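Long-range contact in glucose-6-phosphate isomerase (Thermus thermophilus, PDB 1ZZG), which probably catalyses the reversible isomerization of glucose 6-phosphate to fructose 6-phosphate, a step shared by glycolysis and gluconeogenesis: residues 236-250 / 299-313. Numbering follows the deposited sequence.
Sequences LHLHRHLPVHVFMVY and FREGPLDKLLALVIP
V246 packs its CB against CG of L308, its bridge partner on the neighbouring parallel strand; the two strands, 244-249 and 306-313, lie in the interior of the mixed sheet of one SIS-type alpha/beta domain of phosphoglucose isomerase. Strands 278-287 and 360-366 flank the pair.

The backbone ladder starts weakly, at V244 N to D305 O, and tightens after L307 N to V244 O: A309 N gives its hydrogen to V246 O and M248 N to A309 O, V311 N to M248 O and Y250 N to V311 O, the last at 3.0 Å and almost straight (177°). L307 O is gripped twice, by V246 N and by the ring nitrogen H245 ND1 (3.0 Å), from opposite faces of its carbonyl plane. The imidazole gets there because CG lies anti to the backbone N (chi1 172°), and histidine suits the place by offering a ring N-H to a buried carbonyl. A leucine at H245 would probably cost L307 O one of its two N-H donors across the strands, keeping the V246 amide but losing this side-chain tie.

On the face of H245, F247 and V249, L307 packs against the end of helix 228-238 and the turn that follows it: CD1 lies over one face of the H239 ring, 3.8 Å from the centroid, while CD2 reaches L236 CA at 3.6 Å; a forked leucine can fill both places. Small A309 fits near H245 CE1, and V311 CG2 meets F247 CZ.

The other face carries V244, V246 and M248. Branched V246 presents both methyls to the F299 ring of helix 296-301, CG2 lying 3.8 Å from CZ, and L308 CD2 rests over a face of that same ring. K306 runs its aliphatic chain alongside V244, CG to CG1 3.6 Å, then bends at its end: NZ reaches T282 OG1 of the second subunit and forms a salt bridge with D305 OD1 at 2.7 Å, on the syn lone pair.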
loop_
_atom_site.group_PDB
_atom_site.type_symbol
_atom_site.label_atom_id
_atom_site.label_comp_id
_atom_site.label_asym_id
_atom_site.label_seq_id
_atom_site.Cartn_x
_atom_site.Cartn_y
_atom_site.Cartn_z
ATOM N N LEU A 236 -3.027 13.842 -18.019
ATOM C CA LEU A 236 -3.858 12.662 -17.808
ATOM C C LEU A 236 -4.906 12.548 -18.920
ATOM O O LEU A 236 -5.208 11.450 -19.391
ATOM C CB LEU A 236 -4.548 12.710 -16.438
ATOM C CG LEU A 236 -3.729 12.265 -15.216
ATOM C CD1 LEU A 236 -2.640 13.285 -14.894
ATOM C CD2 LEU A 236 -4.662 12.098 -14.022
ATOM N N HIS A 237 -5.447 13.687 -19.347
ATOM C CA HIS A 237 -6.460 13.693 -20.400
ATOM C C HIS A 237 -5.934 13.155 -21.730
ATOM O O HIS A 237 -6.629 12.413 -22.428
ATOM C CB HIS A 237 -7.003 15.103 -20.626
ATOM C CG HIS A 237 -8.062 15.168 -21.682
ATOM N ND1 HIS A 237 -9.226 14.432 -21.607
ATOM C CD2 HIS A 237 -8.127 15.860 -22.845
ATOM C CE1 HIS A 237 -9.962 14.669 -22.680
ATOM N NE2 HIS A 237 -9.319 15.531 -23.446
ATOM N N LEU A 238 -4.708 13.536 -22.075
ATOM C CA LEU A 238 -4.088 13.097 -23.324
ATOM C C LEU A 238 -3.771 11.594 -23.316
ATOM O O LEU A 238 -3.453 11.012 -24.352
ATOM C CB LEU A 238 -2.813 13.903 -23.587
ATOM C CG LEU A 238 -2.987 15.414 -23.781
ATOM C CD1 LEU A 238 -1.630 16.060 -23.929
ATOM C CD2 LEU A 238 -3.853 15.696 -25.002
ATOM N N HIS A 239 -3.863 10.972 -22.145
ATOM C CA HIS A 239 -3.608 9.545 -22.027
ATOM C C HIS A 239 -4.819 8.860 -21.414
ATOM O O HIS A 239 -4.708 7.784 -20.832
ATOM C CB HIS A 239 -2.376 9.284 -21.161
ATOM C CG HIS A 239 -1.117 9.892 -21.700
ATOM N ND1 HIS A 239 -0.766 11.204 -21.468
ATOM C CD2 HIS A 239 -0.134 9.369 -22.474
ATOM C CE1 HIS A 239 0.380 11.464 -22.076
ATOM N NE2 HIS A 239 0.783 10.367 -22.694
ATOM N N ARG A 240 -5.985 9.483 -21.562
ATOM C CA ARG A 240 -7.227 8.951 -20.992
ATOM C C ARG A 240 -7.601 7.559 -21.497
ATOM O O ARG A 240 -8.407 6.861 -20.886
ATOM C CB ARG A 240 -8.377 9.921 -21.281
ATOM C CG ARG A 240 -8.707 10.054 -22.764
ATOM C CD ARG A 240 -9.957 10.898 -23.005
ATOM N NE ARG A 240 -11.127 10.366 -22.308
ATOM C CZ ARG A 240 -12.351 10.881 -22.401
ATOM N NH1 ARG A 240 -12.569 11.940 -23.168
ATOM N NH2 ARG A 240 -13.354 10.346 -21.716
ATOM N N HIS A 241 -7.014 7.167 -22.617
ATOM C CA HIS A 241 -7.304 5.874 -23.206
ATOM C C HIS A 241 -6.350 4.790 -22.682
ATOM O O HIS A 241 -6.599 3.599 -22.867
ATOM C CB HIS A 241 -7.183 5.977 -24.714
ATOM C CG HIS A 241 -5.895 6.600 -25.159
ATOM N ND1 HIS A 241 -5.472 7.832 -24.711
ATOM C CD2 HIS A 241 -4.941 6.164 -26.014
ATOM C CE1 HIS A 241 -4.312 8.129 -25.270
ATOM N NE2 HIS A 241 -3.967 7.133 -26.065
ATOM N N LEU A 242 -5.222 5.192 -22.094
ATOM C CA LEU A 242 -4.283 4.214 -21.535
ATOM C C LEU A 242 -4.946 3.707 -20.250
ATOM O O LEU A 242 -5.407 4.501 -19.432
ATOM C CB LEU A 242 -2.932 4.866 -21.221
ATOM C CG LEU A 242 -2.151 5.401 -22.431
ATOM C CD1 LEU A 242 -0.732 5.768 -22.026
ATOM C CD2 LEU A 242 -2.126 4.345 -23.512
ATOM N N PRO A 243 -4.987 2.379 -20.048
ATOM C CA PRO A 243 -5.614 1.781 -18.859
ATOM C C PRO A 243 -5.010 2.128 -17.505
ATOM O O PRO A 243 -5.708 2.138 -16.485
ATOM C CB PRO A 243 -5.532 0.279 -19.147
ATOM C CG PRO A 243 -4.231 0.159 -19.895
ATOM C CD PRO A 243 -4.287 1.355 -20.850
ATOM N N VAL A 244 -3.724 2.436 -17.493
ATOM C CA VAL A 244 -3.049 2.705 -16.231
ATOM C C VAL A 244 -2.376 4.059 -16.040
ATOM O O VAL A 244 -1.769 4.615 -16.948
ATOM C CB VAL A 244 -1.994 1.597 -15.972
ATOM C CG1 VAL A 244 -1.119 1.947 -14.775
ATOM C CG2 VAL A 244 -2.703 0.261 -15.764
ATOM N N HIS A 245 -2.497 4.577 -14.825
ATOM C CA HIS A 245 -1.865 5.827 -14.450
ATOM C C HIS A 245 -1.131 5.541 -13.146
ATOM O O HIS A 245 -1.755 5.312 -12.108
ATOM C CB HIS A 245 -2.902 6.933 -14.244
ATOM C CG HIS A 245 -2.323 8.192 -13.676
ATOM N ND1 HIS A 245 -1.142 8.738 -14.128
ATOM C CD2 HIS A 245 -2.759 9.008 -12.687
ATOM C CE1 HIS A 245 -0.875 9.835 -13.444
ATOM N NE2 HIS A 245 -1.841 10.021 -12.563
ATOM N N VAL A 246 0.196 5.529 -13.207
ATOM C CA VAL A 246 0.999 5.257 -12.021
ATOM C C VAL A 246 1.330 6.541 -11.267
ATOM O O VAL A 246 1.711 7.544 -11.867
ATOM C CB VAL A 246 2.327 4.546 -12.390
ATOM C CG1 VAL A 246 3.117 4.228 -11.122
ATOM C CG2 VAL A 246 2.034 3.273 -13.170
ATOM N N PHE A 247 1.161 6.501 -9.948
ATOM C CA PHE A 247 1.454 7.644 -9.087
ATOM C C PHE A 247 2.544 7.131 -8.144
ATOM O O PHE A 247 2.263 6.388 -7.201
ATOM C CB PHE A 247 0.193 8.056 -8.304
ATOM C CG PHE A 247 0.371 9.294 -7.463
ATOM C CD1 PHE A 247 0.413 10.556 -8.051
ATOM C CD2 PHE A 247 0.508 9.196 -6.080
ATOM C CE1 PHE A 247 0.589 11.699 -7.275
ATOM C CE2 PHE A 247 0.683 10.327 -5.300
ATOM C CZ PHE A 247 0.725 11.584 -5.896
ATOM N N MET A 248 3.785 7.529 -8.412
ATOM C CA MET A 248 4.940 7.079 -7.641
ATOM C C MET A 248 5.613 8.182 -6.826
ATOM O O MET A 248 6.097 9.168 -7.377
ATOM C CB MET A 248 5.945 6.448 -8.608
ATOM C CG MET A 248 7.153 5.785 -7.976
ATOM S SD MET A 248 8.106 4.936 -9.277
ATOM C CE MET A 248 9.428 4.211 -8.324
ATOM N N VAL A 249 5.664 7.994 -5.509
ATOM C CA VAL A 249 6.256 8.990 -4.622
ATOM C C VAL A 249 7.593 8.559 -4.025
ATOM O O VAL A 249 7.687 7.508 -3.393
ATOM C CB VAL A 249 5.292 9.323 -3.462
ATOM C CG1 VAL A 249 5.886 10.414 -2.583
ATOM C CG2 VAL A 249 3.950 9.759 -4.017
ATOM N N TYR A 250 8.620 9.380 -4.227
ATOM C CA TYR A 250 9.947 9.097 -3.698
ATOM C C TYR A 250 10.136 9.651 -2.298
ATOM O O TYR A 250 10.862 10.624 -2.094
ATOM C CB TYR A 250 11.033 9.656 -4.622
ATOM C CG TYR A 250 11.456 8.651 -5.656
ATOM C CD1 TYR A 250 10.649 8.369 -6.756
ATOM C CD2 TYR A 250 12.627 7.907 -5.485
ATOM C CE1 TYR A 250 10.990 7.366 -7.659
ATOM C CE2 TYR A 250 12.976 6.899 -6.382
ATOM C CZ TYR A 250 12.155 6.633 -7.461
ATOM O OH TYR A 250 12.487 5.618 -8.328
ATOM N N PHE A 299 7.366 -1.671 -15.748
ATOM C CA PHE A 299 7.308 -0.400 -16.462
ATOM C C PHE A 299 8.394 -0.332 -17.535
ATOM O O PHE A 299 8.204 0.280 -18.584
ATOM C CB PHE A 299 7.475 0.790 -15.501
ATOM C CG PHE A 299 6.502 0.796 -14.341
ATOM C CD1 PHE A 299 5.258 0.178 -14.441
ATOM C CD2 PHE A 299 6.839 1.432 -13.148
ATOM C CE1 PHE A 299 4.362 0.187 -13.368
ATOM C CE2 PHE A 299 5.950 1.450 -12.068
ATOM C CZ PHE A 299 4.710 0.827 -12.179
ATOM N N ARG A 300 9.525 -0.976 -17.260
ATOM C CA ARG A 300 10.666 -0.980 -18.164
ATOM C C ARG A 300 10.550 -1.893 -19.387
ATOM O O ARG A 300 10.892 -1.486 -20.498
ATOM C CB ARG A 300 11.936 -1.352 -17.384
ATOM C CG ARG A 300 12.436 -0.289 -16.410
ATOM C CD ARG A 300 13.314 0.731 -17.125
ATOM N NE ARG A 300 14.535 0.117 -17.643
ATOM C CZ ARG A 300 15.270 0.625 -18.628
ATOM N NH1 ARG A 300 14.909 1.764 -19.208
ATOM N NH2 ARG A 300 16.361 -0.014 -19.047
ATOM N N GLU A 301 10.066 -3.116 -19.201
ATOM C CA GLU A 301 9.983 -4.045 -20.323
ATOM C C GLU A 301 8.587 -4.553 -20.637
ATOM O O GLU A 301 8.399 -5.330 -21.571
ATOM C CB GLU A 301 10.925 -5.226 -20.076
ATOM C CG GLU A 301 12.313 -4.791 -19.643
ATOM C CD GLU A 301 13.339 -5.907 -19.720
ATOM O OE1 GLU A 301 13.092 -7.005 -19.165
ATOM O OE2 GLU A 301 14.400 -5.674 -20.334
ATOM N N GLY A 302 7.609 -4.114 -19.850
ATOM C CA GLY A 302 6.241 -4.527 -20.086
ATOM C C GLY A 302 5.586 -3.599 -21.095
ATOM O O GLY A 302 6.245 -2.710 -21.628
ATOM N N PRO A 303 4.285 -3.772 -21.369
ATOM C CA PRO A 303 3.545 -2.938 -22.326
ATOM C C PRO A 303 3.652 -1.435 -22.061
ATOM O O PRO A 303 3.767 -1.001 -20.914
ATOM C CB PRO A 303 2.106 -3.431 -22.175
ATOM C CG PRO A 303 2.274 -4.861 -21.741
ATOM C CD PRO A 303 3.399 -4.768 -20.744
ATOM N N LEU A 304 3.620 -0.644 -23.128
ATOM C CA LEU A 304 3.676 0.810 -23.003
ATOM C C LEU A 304 2.234 1.297 -22.913
ATOM O O LEU A 304 1.730 1.960 -23.819
ATOM C CB LEU A 304 4.358 1.423 -24.224
ATOM C CG LEU A 304 5.843 1.081 -24.376
ATOM C CD1 LEU A 304 6.363 1.604 -25.716
ATOM C CD2 LEU A 304 6.624 1.682 -23.219
ATOM N N ASP A 305 1.572 0.959 -21.811
ATOM C CA ASP A 305 0.173 1.328 -21.616
ATOM C C ASP A 305 -0.059 2.128 -20.342
ATOM O O ASP A 305 -1.118 2.031 -19.722
ATOM C CB ASP A 305 -0.683 0.061 -21.580
ATOM C CG ASP A 305 -0.265 -0.897 -20.474
ATOM O OD1 ASP A 305 0.721 -0.615 -19.767
ATOM O OD2 ASP A 305 -0.929 -1.940 -20.308
ATOM N N LYS A 306 0.922 2.937 -19.970
ATOM C CA LYS A 306 0.818 3.720 -18.756
ATOM C C LYS A 306 1.268 5.167 -18.905
ATOM O O LYS A 306 2.001 5.521 -19.832
ATOM C CB LYS A 306 1.673 3.066 -17.661
ATOM C CG LYS A 306 1.360 1.599 -17.400
ATOM C CD LYS A 306 2.472 0.930 -16.591
ATOM C CE LYS A 306 2.120 -0.517 -16.228
ATOM N NZ LYS A 306 1.907 -1.377 -17.431
ATOM N N LEU A 307 0.787 6.000 -17.987
ATOM C CA LEU A 307 1.200 7.395 -17.898
ATOM C C LEU A 307 1.707 7.398 -16.465
ATOM O O LEU A 307 0.945 7.105 -15.540
ATOM C CB LEU A 307 0.026 8.372 -18.024
ATOM C CG LEU A 307 0.423 9.821 -17.683
ATOM C CD1 LEU A 307 1.470 10.324 -18.681
ATOM C CD2 LEU A 307 -0.803 10.725 -17.711
ATOM N N LEU A 308 2.984 7.698 -16.276
ATOM C CA LEU A 308 3.545 7.688 -14.938
ATOM C C LEU A 308 3.927 9.063 -14.422
ATOM O O LEU A 308 4.592 9.842 -15.105
ATOM C CB LEU A 308 4.774 6.775 -14.872
ATOM C CG LEU A 308 4.596 5.310 -15.281
ATOM C CD1 LEU A 308 4.897 5.143 -16.767
ATOM C CD2 LEU A 308 5.543 4.439 -14.468
ATOM N N ALA A 309 3.501 9.342 -13.199
ATOM C CA ALA A 309 3.811 10.596 -12.550
ATOM C C ALA A 309 4.699 10.273 -11.355
ATOM O O ALA A 309 4.356 9.429 -10.522
ATOM C CB ALA A 309 2.533 11.279 -12.086
ATOM N N LEU A 310 5.849 10.931 -11.292
ATOM C CA LEU A 310 6.787 10.737 -10.198
ATOM C C LEU A 310 6.870 11.996 -9.344
ATOM O O LEU A 310 7.173 13.081 -9.839
ATOM C CB LEU A 310 8.186 10.385 -10.730
ATOM C CG LEU A 310 8.578 8.908 -10.850
ATOM C CD1 LEU A 310 7.656 8.187 -11.814
ATOM C CD2 LEU A 310 10.020 8.810 -11.319
ATOM N N VAL A 311 6.589 11.843 -8.057
ATOM C CA VAL A 311 6.643 12.951 -7.116
ATOM C C VAL A 311 8.002 12.868 -6.443
ATOM O O VAL A 311 8.297 11.891 -5.748
ATOM C CB VAL A 311 5.527 12.817 -6.068
ATOM C CG1 VAL A 311 5.606 13.961 -5.058
ATOM C CG2 VAL A 311 4.184 12.802 -6.770
ATOM N N ILE A 312 8.825 13.894 -6.644
ATOM C CA ILE A 312 10.181 13.906 -6.100
ATOM C C ILE A 312 10.540 15.127 -5.256
ATOM O O ILE A 312 10.405 16.265 -5.706
ATOM C CB ILE A 312 11.210 13.837 -7.250
ATOM C CG1 ILE A 312 10.894 12.650 -8.159
ATOM C CG2 ILE A 312 12.621 13.781 -6.683
ATOM C CD1 ILE A 312 11.671 12.655 -9.459
ATOM N N PRO A 313 11.012 14.903 -4.017
ATOM C CA PRO A 313 11.393 16.016 -3.145
ATOM C C PRO A 313 12.757 16.536 -3.608
ATOM O O PRO A 313 13.545 15.783 -4.177
ATOM C CB PRO A 313 11.454 15.361 -1.771
ATOM C CG PRO A 313 11.959 13.991 -2.100
ATOM C CD PRO A 313 11.118 13.620 -3.301
#